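Local coordinates for protein 4-oxalocrotonate tautomerase family enzyme (Burkholderia sp. RPE67, PDB 6VVM) that belongs to the 4-oxalocrotonate tautomerase family and assembles as a trimer whose chains each carry two consecutive tautomerase-family units, at residues E4-Q9 and V63-L68. Sequence-based numbering, arbitrary orientation.
Sequences EVYLPQ and VIIAIL
The phenol ring of Tyr6 meets strand 63-68 through its edge: Val63 O lies at that edge, in the ring plane, and the terminal methyl of Ile65 also comes up near the plane, CD1 standing 3.9 Å from Tyr6 CE1. Ile65 reaches it because CG1 is anti to the carbonyl carbon (chi1 -59°) and the chain then runs extended to CD1; the two side chains cross at a slant. Closer to the backbone, Tyr6 CB packs on Val63 CB at 4.3 Å. Ile65 of the second subunit and Lys104 of the third pack on Tyr6 as well, which places this side of the sheet at the trimer interface. Glu4 shares it; Glu4 OE2 is hydrogen-bonded to Thr43 OG1 and forms a salt bridge with Lys104 NZ of the third subunit, so a buried carboxylate is paired both within and between chains.

Val5 and Ile64 project from the other face, side by side and pointing the same way, with both valine methyls about equally close to the isoleucine's CG1 (Val5 CG2 to Ile64 CG1, 4.2 Å). Leu84 and Ser88 of helix 74-92 cover Ile64 there.

The backbones supply the regular ladder. Glu4 and Ile65 exchange two hydrogen bonds, Glu4 N to Ile65 O and Ile65 N to Glu4 O, both 2.8 Å, and Tyr6 pairs likewise with Val63, although Val63 N to Tyr6 O is longer at 3.3 Å. Between these pairs, Val5 and Ile64 form a non-hydrogen-bonded pair, where Ile64 CA lies 3.4 Å from Glu4 O in a CA-H...O contact. Running antiparallel, the strands join the two tautomerase units at the middle of the four-stranded mixed sheet, an arrangement characteristic of the beta-alpha-beta tautomerase fold duplicated within one chain.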
ATOM      1  N   GLU A   4      -7.229  -3.534   1.910  1.00 21.83           N
ATOM      2  CA  GLU A   4      -7.207  -2.084   2.035  1.00 23.11           C
ATOM      3  C   GLU A   4      -8.149  -1.538   0.977  1.00 22.23           C
ATOM      4  O   GLU A   4      -7.996  -1.846  -0.209  1.00 23.27           O
ATOM      5  CB  GLU A   4      -5.789  -1.499   1.887  1.00 21.77           C
ATOM      6  CG  GLU A   4      -5.821   0.036   1.771  1.00 24.56           C
ATOM      7  CD  GLU A   4      -4.481   0.742   1.914  1.00 26.40           C
ATOM      8  OE1 GLU A   4      -3.415   0.125   1.678  1.00 28.58           O
ATOM      9  OE2 GLU A   4      -4.511   1.945   2.268  1.00 24.17           O
ATOM     10  N   VAL A   5      -9.148  -0.771   1.408  1.00 19.37           N
ATOM     11  CA  VAL A   5     -10.110  -0.170   0.502  1.00 22.25           C
ATOM     12  C   VAL A   5      -9.865   1.331   0.441  1.00 23.19           C
ATOM     13  O   VAL A   5      -9.957   2.033   1.456  1.00 23.30           O
ATOM     14  CB  VAL A   5     -11.556  -0.471   0.918  1.00 24.74           C
ATOM     15  CG1 VAL A   5     -12.502   0.038  -0.144  1.00 24.78           C
ATOM     16  CG2 VAL A   5     -11.728  -1.964   1.135  1.00 23.74           C
ATOM     17  N   TYR A   6      -9.569   1.820  -0.754  1.00 21.59           N
ATOM     18  CA  TYR A   6      -9.561   3.249  -1.039  1.00 20.63           C
ATOM     19  C   TYR A   6     -10.978   3.693  -1.393  1.00 22.55           C
ATOM     20  O   TYR A   6     -11.576   3.188  -2.356  1.00 22.90           O
ATOM     21  CB  TYR A   6      -8.596   3.552  -2.176  1.00 27.23           C
ATOM     22  CG  TYR A   6      -7.154   3.506  -1.746  1.00 23.57           C
ATOM     23  CD1 TYR A   6      -6.451   2.308  -1.726  1.00 24.93           C
ATOM     24  CD2 TYR A   6      -6.503   4.659  -1.345  1.00 25.98           C
ATOM     25  CE1 TYR A   6      -5.134   2.265  -1.336  1.00 23.03           C
ATOM     26  CE2 TYR A   6      -5.184   4.635  -0.957  1.00 26.33           C
ATOM     27  CZ  TYR A   6      -4.501   3.441  -0.954  1.00 27.94           C
ATOM     28  OH  TYR A   6      -3.184   3.438  -0.566  1.00 26.40           O
ATOM     29  N   LEU A   7     -11.526   4.596  -0.592  1.00 22.65           N
ATOM     30  CA  LEU A   7     -12.890   5.072  -0.774  1.00 25.03           C
ATOM     31  C   LEU A   7     -12.944   6.566  -0.491  1.00 24.26           C
ATOM     32  O   LEU A   7     -12.040   7.122   0.142  1.00 29.38           O
ATOM     33  CB  LEU A   7     -13.880   4.297   0.115  1.00 27.25           C
ATOM     34  CG  LEU A   7     -13.963   4.521   1.630  1.00 24.89           C
ATOM     35  CD1 LEU A   7     -15.063   3.626   2.219  1.00 27.56           C
ATOM     36  CD2 LEU A   7     -12.628   4.242   2.327  1.00 26.96           C
ATOM     37  N   PRO A   8     -13.959   7.257  -0.997  1.00 27.35           N
ATOM     38  CA  PRO A   8     -14.073   8.690  -0.732  1.00 29.23           C
ATOM     39  C   PRO A   8     -14.628   8.947   0.660  1.00 30.35           C
ATOM     40  O   PRO A   8     -15.207   8.070   1.298  1.00 32.31           O
ATOM     41  CB  PRO A   8     -15.054   9.180  -1.804  1.00 29.30           C
ATOM     42  CG  PRO A   8     -15.312   7.997  -2.708  1.00 31.29           C
ATOM     43  CD  PRO A   8     -15.025   6.778  -1.896  1.00 25.01           C
ATOM     44  N   GLN A   9     -14.444  10.184   1.113  1.00 31.23           N
ATOM     45  CA  GLN A   9     -15.056  10.661   2.349  1.00 35.27           C
ATOM     46  C   GLN A   9     -16.574  10.709   2.214  1.00 34.64           C
ATOM     47  O   GLN A   9     -17.132  10.673   1.113  1.00 41.71           O
ATOM     48  CB  GLN A   9     -14.550  12.064   2.707  1.00 39.78           C
ATOM     49  CG  GLN A   9     -13.100  12.145   3.133  1.00 36.86           C
ATOM     50  CD  GLN A   9     -12.605  13.579   3.270  1.00 40.06           C
ATOM     51  OE1 GLN A   9     -13.110  14.501   2.616  1.00 39.11           O
ATOM     52  NE2 GLN A   9     -11.611  13.772   4.119  1.00 40.61           N
ATOM     53  N   VAL A  63     -11.025   1.232  -4.936  1.00 22.55           N
ATOM     54  CA  VAL A  63      -9.911   0.357  -5.276  1.00 24.00           C
ATOM     55  C   VAL A  63      -9.628  -0.509  -4.055  1.00 21.88           C
ATOM     56  O   VAL A  63      -9.429   0.010  -2.953  1.00 25.23           O
ATOM     57  CB  VAL A  63      -8.664   1.154  -5.686  1.00 24.96           C
ATOM     58  CG1 VAL A  63      -7.458   0.215  -5.850  1.00 25.93           C
ATOM     59  CG2 VAL A  63      -8.945   1.945  -6.973  1.00 24.45           C
ATOM     60  N   ILE A  64      -9.648  -1.822  -4.238  1.00 25.35           N
ATOM     61  CA  ILE A  64      -9.410  -2.759  -3.145  1.00 22.01           C
ATOM     62  C   ILE A  64      -8.089  -3.461  -3.402  1.00 24.65           C
ATOM     63  O   ILE A  64      -7.908  -4.089  -4.451  1.00 25.06           O
ATOM     64  CB  ILE A  64     -10.547  -3.781  -3.002  1.00 24.15           C
ATOM     65  CG1 ILE A  64     -11.914  -3.097  -2.861  1.00 25.59           C
ATOM     66  CG2 ILE A  64     -10.284  -4.650  -1.788  1.00 22.94           C
ATOM     67  CD1 ILE A  64     -12.719  -2.972  -4.184  1.00 28.14           C
ATOM     68  N   ILE A  65      -7.169  -3.366  -2.444  1.00 20.59           N
ATOM     69  CA  ILE A  65      -5.945  -4.149  -2.462  1.00 22.61           C
ATOM     70  C   ILE A  65      -6.103  -5.283  -1.465  1.00 24.67           C
ATOM     71  O   ILE A  65      -6.440  -5.046  -0.295  1.00 23.07           O
ATOM     72  CB  ILE A  65      -4.722  -3.281  -2.128  1.00 21.24           C
ATOM     73  CG1 ILE A  65      -4.597  -2.141  -3.140  1.00 25.49           C
ATOM     74  CG2 ILE A  65      -3.454  -4.125  -2.071  1.00 26.80           C
ATOM     75  CD1 ILE A  65      -3.638  -1.041  -2.711  1.00 31.02           C
ATOM     76  N   ALA A  66      -5.886  -6.507  -1.929  1.00 21.43           N
ATOM     77  CA  ALA A  66      -6.017  -7.707  -1.109  1.00 25.38           C
ATOM     78  C   ALA A  66      -4.671  -8.406  -1.068  1.00 25.13           C
ATOM     79  O   ALA A  66      -4.151  -8.812  -2.113  1.00 25.64           O
ATOM     80  CB  ALA A  66      -7.087  -8.650  -1.664  1.00 24.30           C
ATOM     81  N   ILE A  67      -4.120  -8.550   0.132  1.00 21.70           N
ATOM     82  CA  ILE A  67      -2.817  -9.162   0.340  1.00 22.45           C
ATOM     83  C   ILE A  67      -3.012 -10.550   0.932  1.00 22.09           C
ATOM     84  O   ILE A  67      -3.564 -10.693   2.031  1.00 24.21           O
ATOM     85  CB  ILE A  67      -1.939  -8.296   1.247  1.00 23.08           C
ATOM     86  CG1 ILE A  67      -1.807  -6.903   0.616  1.00 28.85           C
ATOM     87  CG2 ILE A  67      -0.590  -8.969   1.454  1.00 24.74           C
ATOM     88  CD1 ILE A  67      -0.868  -5.964   1.341  1.00 25.43           C
ATOM     89  N   LEU A  68      -2.536 -11.564   0.209  1.00 20.46           N
ATOM     90  CA  LEU A  68      -2.727 -12.974   0.548  1.00 23.36           C
ATOM     91  C   LEU A  68      -1.384 -13.678   0.629  1.00 26.84           C
ATOM     92  O   LEU A  68      -0.459 -13.341  -0.111  1.00 23.13           O
ATOM     93  CB  LEU A  68      -3.565 -13.689  -0.513  1.00 24.36           C
ATOM     94  CG  LEU A  68      -4.871 -13.050  -0.976  1.00 27.04           C
ATOM     95  CD1 LEU A  68      -5.442 -13.841  -2.146  1.00 24.83           C
ATOM     96  CD2 LEU A  68      -5.849 -13.026   0.175  1.00 25.91           C
TER